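Endo-b-1,4-glucanase (Nasutitermes takasagoensis, PDB 1KS8) probably hydrolyses internal beta-1,4-glucosidic linkages of cellulose and related beta-glucans, as a family 9 glycoside hydrolase built on an (alpha/alpha)6 barrel. Local coordinates at residues 50-55 against 413-418; 56-61 against 359-364. All coordinates share one frame; numbering follows the deposited sequence.

Overall arrangement
Interaction 1 (50-55 with 413-418) and interaction 2 (56-61 with 359-364) have centres about 8 Å apart and share one continuous run of chain, 50-61, which leads from the loop after helix 5-18 to the short strand 60-61. Residues 359-364 precede 413-418 in sequence, which nests interaction 2 inside the loop closed by interaction 1. The run also folds back on itself: Asp54 N lies 2.9 Å from Val59 O, a probable hydrogen bond. The centre of interaction 1 lies about 7 Å, that of interaction 2 about 15 Å, from the centre of the chain. The two contacts join N-terminal and C-terminal parts of the (alpha/alpha)6 fold beside the predicted active-site residue Glu412.

Interaction 1: residues 50-55 against 413-418; sequences GGYFDA and VATDYN
Two first torsions set Asp54 and Thr415 against each other. Asp54 carries CG trans to its backbone N (chi1 -176°), while Thr415 tucks OG1 between its own N and carbonyl carbon (chi1 52°) and leaves CG2 beside the N; the two side chains cross at about a right angle. The main link is from backbone to backbone: Thr415 N donates to Asp54 O at 2.9 Å, with an N-H...O angle of 174°, nearly straight. Thr415 OG1 lies 3.1 Å from the same Asp54 O. Between the side chains themselves a water replaces direct contact. It donates to Asp54 OD1 and lies 2.7 Å from Thr415 OG1, bridging the carboxylate and the hydroxyl. The other carboxylate oxygen, OD2, is hydrogen-bonded to Tyr206 OH, so both branches of Asp54 have a partner. The methyl of Thr415 packs against the chain before Asp54: CG2 comes 3.3 Å from Phe53 O and also touches Tyr52 CB. Beyond Asp54, the methyl groups of Ala55 and Ala414 meet, their CB atoms 3.8 Å apart, and Ala55 CB also abuts the carbonyl oxygen of Val413. The CA atoms of Ala55 and Ala414 are 3.9 Å apart, evidence of backbones packed closely with small side chains at the join. Ala55 also touches Glu412, a predicted active-site residue, so the packing probably borders the active site. All the touching residues are buried. Thr415 belongs to the first, weakly bonded turn leading into helix 415-430; it touches Thr68 of helix 62-78, on which Asp54 also rests through Pro64, and its carbonyl is bonded to Tyr16 of helix 5-18. The loop before strand 60-61 is thus joined to the beginning of helix 415-430 beside helices 62-78 and 5-18.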
ATOM      1  N   GLY A  50     -17.205  -1.056   1.144  1.00  7.88           N
ATOM      2  CA  GLY A  50     -16.160  -1.185   0.148  1.00  7.19           C
ATOM      3  C   GLY A  50     -14.784  -0.959   0.741  1.00  6.32           C
ATOM      4  O   GLY A  50     -14.595  -1.055   1.957  1.00  7.59           O
ATOM      5  N   GLY A  51     -13.818  -0.653  -0.116  1.00  6.24           N
ATOM      6  CA  GLY A  51     -12.464  -0.437   0.358  1.00  7.37           C
ATOM      7  C   GLY A  51     -11.776  -1.746   0.703  1.00  6.82           C
ATOM      8  O   GLY A  51     -12.320  -2.829   0.474  1.00  6.93           O
ATOM      9  N   TYR A  52     -10.577  -1.640   1.264  1.00  6.93           N
ATOM     10  CA  TYR A  52      -9.794  -2.812   1.637  1.00  6.31           C
ATOM     11  C   TYR A  52      -9.637  -3.009   3.135  1.00  6.93           C
ATOM     12  O   TYR A  52      -9.459  -2.047   3.884  1.00  7.59           O
ATOM     13  CB  TYR A  52      -8.375  -2.715   1.075  1.00  6.86           C
ATOM     14  CG  TYR A  52      -8.247  -2.837  -0.418  1.00  5.61           C
ATOM     15  CD1 TYR A  52      -8.456  -4.057  -1.053  1.00  6.91           C
ATOM     16  CD2 TYR A  52      -7.875  -1.743  -1.195  1.00  7.07           C
ATOM     17  CE1 TYR A  52      -8.295  -4.192  -2.422  1.00  7.48           C
ATOM     18  CE2 TYR A  52      -7.710  -1.864  -2.571  1.00  8.25           C
ATOM     19  CZ  TYR A  52      -7.921  -3.094  -3.176  1.00  7.21           C
ATOM     20  OH  TYR A  52      -7.752  -3.237  -4.532  1.00  7.67           O
ATOM     21  N   PHE A  53      -9.702  -4.264   3.562  1.00  7.13           N
ATOM     22  CA  PHE A  53      -9.445  -4.595   4.954  1.00  6.04           C
ATOM     23  C   PHE A  53      -7.934  -4.380   5.002  1.00  7.54           C
ATOM     24  O   PHE A  53      -7.225  -4.684   4.036  1.00  7.98           O
ATOM     25  CB  PHE A  53      -9.797  -6.055   5.234  1.00  7.00           C
ATOM     26  CG  PHE A  53     -11.276  -6.325   5.257  1.00  6.41           C
ATOM     27  CD1 PHE A  53     -12.123  -5.564   6.057  1.00  6.52           C
ATOM     28  CD2 PHE A  53     -11.816  -7.368   4.514  1.00  6.25           C
ATOM     29  CE1 PHE A  53     -13.489  -5.840   6.124  1.00  6.94           C
ATOM     30  CE2 PHE A  53     -13.180  -7.654   4.574  1.00  6.88           C
ATOM     31  CZ  PHE A  53     -14.015  -6.890   5.381  1.00  7.40           C
ATOM     32  N   ASP A  54      -7.428  -3.866   6.114  1.00  6.69           N
ATOM     33  CA  ASP A  54      -6.008  -3.552   6.198  1.00  6.65           C
ATOM     34  C   ASP A  54      -5.003  -4.685   6.100  1.00  6.26           C
ATOM     35  O   ASP A  54      -4.098  -4.652   5.265  1.00  7.55           O
ATOM     36  CB  ASP A  54      -5.722  -2.773   7.479  1.00  7.67           C
ATOM     37  CG  ASP A  54      -4.275  -2.337   7.575  1.00  8.22           C
ATOM     38  OD1 ASP A  54      -3.842  -1.528   6.725  1.00  8.86           O
ATOM     39  OD2 ASP A  54      -3.567  -2.811   8.489  1.00  8.54           O
ATOM     40  N   ALA A  55      -5.163  -5.688   6.953  1.00  6.88           N
ATOM     41  CA  ALA A  55      -4.208  -6.781   6.990  1.00  7.28           C
ATOM     42  C   ALA A  55      -4.898  -8.116   7.222  1.00  6.47           C
ATOM     43  O   ALA A  55      -5.686  -8.555   6.391  1.00  7.68           O
ATOM     44  CB  ALA A  55      -3.192  -6.503   8.093  1.00  8.07           C
ATOM     45  N   VAL A 413       0.710 -10.077   7.125  1.00  8.24           N
ATOM     46  CA  VAL A 413       0.496  -9.770   5.718  1.00  8.72           C
ATOM     47  C   VAL A 413      -0.339  -8.501   5.787  1.00  8.26           C
ATOM     48  O   VAL A 413      -1.093  -8.311   6.744  1.00  9.44           O
ATOM     49  CB  VAL A 413      -0.277 -10.891   4.968  1.00  7.48           C
ATOM     50  CG1 VAL A 413       0.580 -12.148   4.901  1.00  8.88           C
ATOM     51  CG2 VAL A 413      -1.601 -11.192   5.662  1.00  8.87           C
ATOM     52  N   ALA A 414      -0.203  -7.620   4.805  1.00  7.96           N
ATOM     53  CA  ALA A 414      -0.957  -6.375   4.834  1.00  7.46           C
ATOM     54  C   ALA A 414      -1.021  -5.712   3.473  1.00  7.38           C
ATOM     55  O   ALA A 414      -0.155  -5.929   2.624  1.00  7.39           O
ATOM     56  CB  ALA A 414      -0.329  -5.416   5.845  1.00  8.89           C
ATOM     57  N   THR A 415      -2.043  -4.893   3.267  1.00  7.07           N
ATOM     58  CA  THR A 415      -2.176  -4.199   1.998  1.00  7.55           C
ATOM     59  C   THR A 415      -0.940  -3.350   1.705  1.00  7.70           C
ATOM     60  O   THR A 415      -0.468  -3.323   0.567  1.00  7.96           O
ATOM     61  CB  THR A 415      -3.429  -3.304   1.967  1.00  9.82           C
ATOM     62  OG1 THR A 415      -3.444  -2.453   3.118  1.00 13.15           O
ATOM     63  CG2 THR A 415      -4.687  -4.158   1.956  1.00  8.81           C
ATOM     64  N   ASP A 416      -0.393  -2.666   2.710  1.00  7.96           N
ATOM     65  CA  ASP A 416       0.782  -1.851   2.420  1.00  8.70           C
ATOM     66  C   ASP A 416       2.040  -2.672   2.169  1.00  9.19           C
ATOM     67  O   ASP A 416       2.990  -2.177   1.575  1.00 11.10           O
ATOM     68  CB  ASP A 416       1.026  -0.763   3.493  1.00 10.22           C
ATOM     69  CG  ASP A 416       1.338  -1.316   4.876  1.00 13.40           C
ATOM     70  OD1 ASP A 416       1.588  -2.524   5.032  1.00 15.90           O
ATOM     71  OD2 ASP A 416       1.343  -0.498   5.824  1.00 17.21           O
ATOM     72  N   TYR A 417       2.035  -3.939   2.580  1.00  7.76           N
ATOM     73  CA  TYR A 417       3.190  -4.808   2.351  1.00  7.09           C
ATOM     74  C   TYR A 417       3.331  -5.147   0.867  1.00  7.31           C
ATOM     75  O   TYR A 417       4.439  -5.251   0.347  1.00  7.62           O
ATOM     76  CB  TYR A 417       3.039  -6.130   3.107  1.00  6.53           C
ATOM     77  CG  TYR A 417       3.423  -6.124   4.569  1.00  6.33           C
ATOM     78  CD1 TYR A 417       3.522  -4.936   5.294  1.00  6.39           C
ATOM     79  CD2 TYR A 417       3.631  -7.326   5.244  1.00  7.57           C
ATOM     80  CE1 TYR A 417       3.814  -4.952   6.664  1.00  7.53           C
ATOM     81  CE2 TYR A 417       3.920  -7.356   6.602  1.00  7.07           C
ATOM     82  CZ  TYR A 417       4.008  -6.170   7.307  1.00  7.66           C
ATOM     83  OH  TYR A 417       4.274  -6.213   8.659  1.00  9.75           O
ATOM     84  N   ASN A 418       2.201  -5.334   0.192  1.00  6.28           N
ATOM     85  CA  ASN A 418       2.218  -5.696  -1.222  1.00  5.83           C
ATOM     86  C   ASN A 418       2.280  -4.565  -2.239  1.00  6.24           C
ATOM     87  O   ASN A 418       2.471  -4.833  -3.424  1.00  6.98           O
ATOM     88  CB  ASN A 418       1.003  -6.567  -1.561  1.00  7.27           C
ATOM     89  CG  ASN A 418       1.267  -8.043  -1.361  1.00  6.30           C
ATOM     90  OD1 ASN A 418       1.522  -8.494  -0.245  1.00  6.67           O
ATOM     91  ND2 ASN A 418       1.210  -8.805  -2.449  1.00  7.07           N
TER
HETATM   92  O   HOH W   1      -4.925  -0.551   4.321  1.00  9.32           O

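Interaction 2: residues 56-61 against 359-364; sequences GDFVKF and HHRSSS. With SO4 (sulfate ion), chain B.
An anion site beside the predicted active-site residue Glu412 is held by His359, just before the short helix 361-364, and Arg361, its first residue; a sulfate, probably from the crystallisation liquor, occupies it. Gly56 O receives two bonds from Arg361. The backbone N comes in the carbonyl plane on a lone pair (3.1 Å), whereas NH1 approaches from above that plane, 61° out of it, at 2.9 Å. The chain of Arg361 is extended from CG to NE, carrying the guanidinium past this carbonyl to the sulfate: NH1 donates to O4 and NH2 to O2, both at 2.8 Å, while His359 NE2 reaches O1 at 2.6 Å. NE is held by Phe126 O. Nearer the backbone, Phe58 CZ packs on Arg361 CB at 3.7 Å, ring and guanidinium planes 69° apart. Gly56 passes so close to the backbone of 359-364, CA to CA 3.7 Å from His360, that a CB would clash with His359 O. His360 caps the short, weakly bonded helix, its ND1 accepting from Ser363 N at 3.2 Å while NE2 bonds Gln19 OE1. With an alanine at Arg361, the sulfate would probably lose two of its bonds, Gly56 O its out-of-plane donor and Phe126 O its partner. Guanidinium and imidazole N-H donors thus gather round one anion, whose charge Arg361 probably offsets.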
ATOM      1  N   GLY A  56      -4.583  -8.770   8.337  1.00  6.46           N
ATOM      2  CA  GLY A  56      -5.221 -10.039   8.650  1.00  6.26           C
ATOM      3  C   GLY A  56      -6.494  -9.804   9.444  1.00  7.11           C
ATOM      4  O   GLY A  56      -7.189 -10.755   9.824  1.00  7.31           O
ATOM      5  N   ASP A  57      -6.785  -8.526   9.682  1.00  7.59           N
ATOM      6  CA  ASP A  57      -7.955  -8.070  10.428  1.00  7.31           C
ATOM      7  C   ASP A  57      -9.007  -7.506   9.477  1.00  6.47           C
ATOM      8  O   ASP A  57      -8.880  -7.626   8.259  1.00  7.02           O
ATOM      9  CB  ASP A  57      -7.532  -6.998  11.440  1.00  7.55           C
ATOM     10  CG  ASP A  57      -6.843  -5.804  10.785  1.00  7.57           C
ATOM     11  OD1 ASP A  57      -6.467  -5.891   9.594  1.00  7.65           O
ATOM     12  OD2 ASP A  57      -6.661  -4.773  11.470  1.00  7.89           O
ATOM     13  N   PHE A  58     -10.038  -6.873  10.029  1.00  6.74           N
ATOM     14  CA  PHE A  58     -11.098  -6.322   9.195  1.00  6.38           C
ATOM     15  C   PHE A  58     -11.339  -4.836   9.398  1.00  6.93           C
ATOM     16  O   PHE A  58     -12.392  -4.305   9.038  1.00  7.20           O
ATOM     17  CB  PHE A  58     -12.383  -7.139   9.389  1.00  7.17           C
ATOM     18  CG  PHE A  58     -12.212  -8.595   9.053  1.00  7.29           C
ATOM     19  CD1 PHE A  58     -12.491  -9.581   9.992  1.00  8.68           C
ATOM     20  CD2 PHE A  58     -11.708  -8.976   7.808  1.00  7.29           C
ATOM     21  CE1 PHE A  58     -12.266 -10.929   9.702  1.00  8.68           C
ATOM     22  CE2 PHE A  58     -11.479 -10.319   7.506  1.00  6.61           C
ATOM     23  CZ  PHE A  58     -11.757 -11.296   8.456  1.00  6.92           C
ATOM     24  N   VAL A  59     -10.350  -4.157   9.967  1.00  6.68           N
ATOM     25  CA  VAL A  59     -10.454  -2.719  10.146  1.00  6.47           C
ATOM     26  C   VAL A  59     -10.042  -2.079   8.826  1.00  6.43           C
ATOM     27  O   VAL A  59      -9.172  -2.591   8.115  1.00  7.09           O
ATOM     28  CB  VAL A  59      -9.485  -2.191  11.233  1.00  6.45           C
ATOM     29  CG1 VAL A  59      -9.576  -0.674  11.318  1.00  7.21           C
ATOM     30  CG2 VAL A  59      -9.809  -2.806  12.576  1.00  7.72           C
ATOM     31  N   LYS A  60     -10.689  -0.972   8.490  1.00  6.38           N
ATOM     32  CA  LYS A  60     -10.344  -0.230   7.294  1.00  6.21           C
ATOM     33  C   LYS A  60      -9.573   0.996   7.803  1.00  6.61           C
ATOM     34  O   LYS A  60     -10.161   1.975   8.269  1.00  6.50           O
ATOM     35  CB  LYS A  60     -11.618   0.139   6.520  1.00  5.54           C
ATOM     36  CG  LYS A  60     -12.154  -1.065   5.737  1.00  7.66           C
ATOM     37  CD  LYS A  60     -13.674  -1.132   5.633  1.00  8.79           C
ATOM     38  CE  LYS A  60     -14.272   0.019   4.852  1.00  8.33           C
ATOM     39  NZ  LYS A  60     -15.691  -0.288   4.481  1.00  8.49           N
ATOM     40  N   PHE A  61      -8.244   0.894   7.772  1.00  6.62           N
ATOM     41  CA  PHE A  61      -7.348   1.965   8.222  1.00  5.54           C
ATOM     42  C   PHE A  61      -7.028   2.835   7.009  1.00  7.04           C
ATOM     43  O   PHE A  61      -6.270   2.434   6.122  1.00  7.46           O
ATOM     44  CB  PHE A  61      -6.058   1.370   8.806  1.00  6.48           C
ATOM     45  CG  PHE A  61      -6.202   0.845  10.217  1.00  6.99           C
ATOM     46  CD1 PHE A  61      -6.461   1.717  11.273  1.00  6.04           C
ATOM     47  CD2 PHE A  61      -6.038  -0.514  10.499  1.00  6.32           C
ATOM     48  CE1 PHE A  61      -6.552   1.252  12.584  1.00  7.46           C
ATOM     49  CE2 PHE A  61      -6.126  -0.990  11.817  1.00  7.65           C
ATOM     50  CZ  PHE A  61      -6.384  -0.101  12.857  1.00  7.59           C
ATOM     51  N   HIS A 359      -0.746 -14.759   9.235  1.00  7.77           N
ATOM     52  CA  HIS A 359      -1.562 -14.216  10.323  1.00  7.52           C
ATOM     53  C   HIS A 359      -2.709 -13.497   9.620  1.00  8.47           C
ATOM     54  O   HIS A 359      -2.720 -12.270   9.499  1.00  9.00           O
ATOM     55  CB  HIS A 359      -0.718 -13.228  11.125  1.00  8.49           C
ATOM     56  CG  HIS A 359      -1.374 -12.744  12.377  1.00  9.28           C
ATOM     57  ND1 HIS A 359      -1.438 -13.503  13.525  1.00  9.73           N
ATOM     58  CD2 HIS A 359      -1.998 -11.577  12.660  1.00 12.11           C
ATOM     59  CE1 HIS A 359      -2.074 -12.824  14.462  1.00 11.04           C
ATOM     60  NE2 HIS A 359      -2.424 -11.653  13.963  1.00 12.56           N
ATOM     61  N   HIS A 360      -3.695 -14.274   9.194  1.00  7.70           N
ATOM     62  CA  HIS A 360      -4.781 -13.738   8.390  1.00  6.34           C
ATOM     63  C   HIS A 360      -6.068 -14.516   8.639  1.00  6.66           C
ATOM     64  O   HIS A 360      -6.142 -15.722   8.394  1.00  7.19           O
ATOM     65  CB  HIS A 360      -4.310 -13.856   6.940  1.00  7.11           C
ATOM     66  CG  HIS A 360      -5.183 -13.177   5.939  1.00  6.67           C
ATOM     67  ND1 HIS A 360      -6.201 -13.831   5.278  1.00  7.70           N
ATOM     68  CD2 HIS A 360      -5.145 -11.924   5.429  1.00  7.14           C
ATOM     69  CE1 HIS A 360      -6.747 -13.011   4.398  1.00  7.54           C
ATOM     70  NE2 HIS A 360      -6.125 -11.847   4.469  1.00  7.05           N
ATOM     71  N   ARG A 361      -7.085 -13.809   9.114  1.00  6.59           N
ATOM     72  CA  ARG A 361      -8.360 -14.424   9.446  1.00  6.59           C
ATOM     73  C   ARG A 361      -9.153 -15.082   8.326  1.00  6.51           C
ATOM     74  O   ARG A 361      -9.439 -16.277   8.391  1.00  7.55           O
ATOM     75  CB  ARG A 361      -9.246 -13.401  10.152  1.00  7.38           C
ATOM     76  CG  ARG A 361      -8.727 -13.006  11.523  1.00  6.99           C
ATOM     77  CD  ARG A 361      -9.472 -11.801  12.069  1.00  8.30           C
ATOM     78  NE  ARG A 361      -9.031 -11.438  13.415  1.00  8.56           N
ATOM     79  CZ  ARG A 361      -7.870 -10.857  13.704  1.00  9.37           C
ATOM     80  NH1 ARG A 361      -7.006 -10.564  12.741  1.00  8.25           N
ATOM     81  NH2 ARG A 361      -7.579 -10.556  14.965  1.00  9.49           N
ATOM     82  N   SER A 362      -9.509 -14.324   7.294  1.00  7.43           N
ATOM     83  CA  SER A 362     -10.335 -14.901   6.243  1.00  7.35           C
ATOM     84  C   SER A 362      -9.754 -16.131   5.560  1.00  7.19           C
ATOM     85  O   SER A 362     -10.486 -17.079   5.279  1.00  8.64           O
ATOM     86  CB  SER A 362     -10.723 -13.839   5.202  1.00  8.68           C
ATOM     87  OG  SER A 362      -9.616 -13.390   4.452  1.00  7.47           O
ATOM     88  N   SER A 363      -8.451 -16.143   5.305  1.00  7.11           N
ATOM     89  CA  SER A 363      -7.856 -17.306   4.654  1.00  6.92           C
ATOM     90  C   SER A 363      -7.738 -18.515   5.583  1.00  7.41           C
ATOM     91  O   SER A 363      -7.652 -19.648   5.124  1.00  8.00           O
ATOM     92  CB  SER A 363      -6.476 -16.961   4.075  1.00  8.02           C
ATOM     93  OG  SER A 363      -5.551 -16.604   5.086  1.00  8.21           O
ATOM     94  N   SER A 364      -7.737 -18.280   6.891  1.00  7.62           N
ATOM     95  CA  SER A 364      -7.618 -19.383   7.844  1.00  8.10           C
ATOM     96  C   SER A 364      -8.916 -20.168   7.992  1.00  8.86           C
ATOM     97  O   SER A 364      -8.916 -21.324   8.415  1.00  9.07           O
ATOM     98  CB  SER A 364      -7.222 -18.850   9.223  1.00  7.73           C
ATOM     99  OG  SER A 364      -8.337 -18.259   9.882  1.00  7.81           O
TER
HETATM  100  S   SO4 B 450      -4.275  -8.529  14.354  1.00 16.40           S
HETATM  101  O1  SO4 B 450      -2.965  -9.302  14.896  1.00 19.57           O
HETATM  102  O2  SO4 B 450      -5.320  -8.860  15.299  1.00 18.50           O
HETATM  103  O3  SO4 B 450      -4.032  -7.241  14.282  1.00 19.13           O
HETATM  104  O4  SO4 B 450      -4.549  -9.175  13.096  1.00 17.02           O
HETATM  105  O   HOH W   2      -8.326 -11.703   7.203  1.00  8.45           O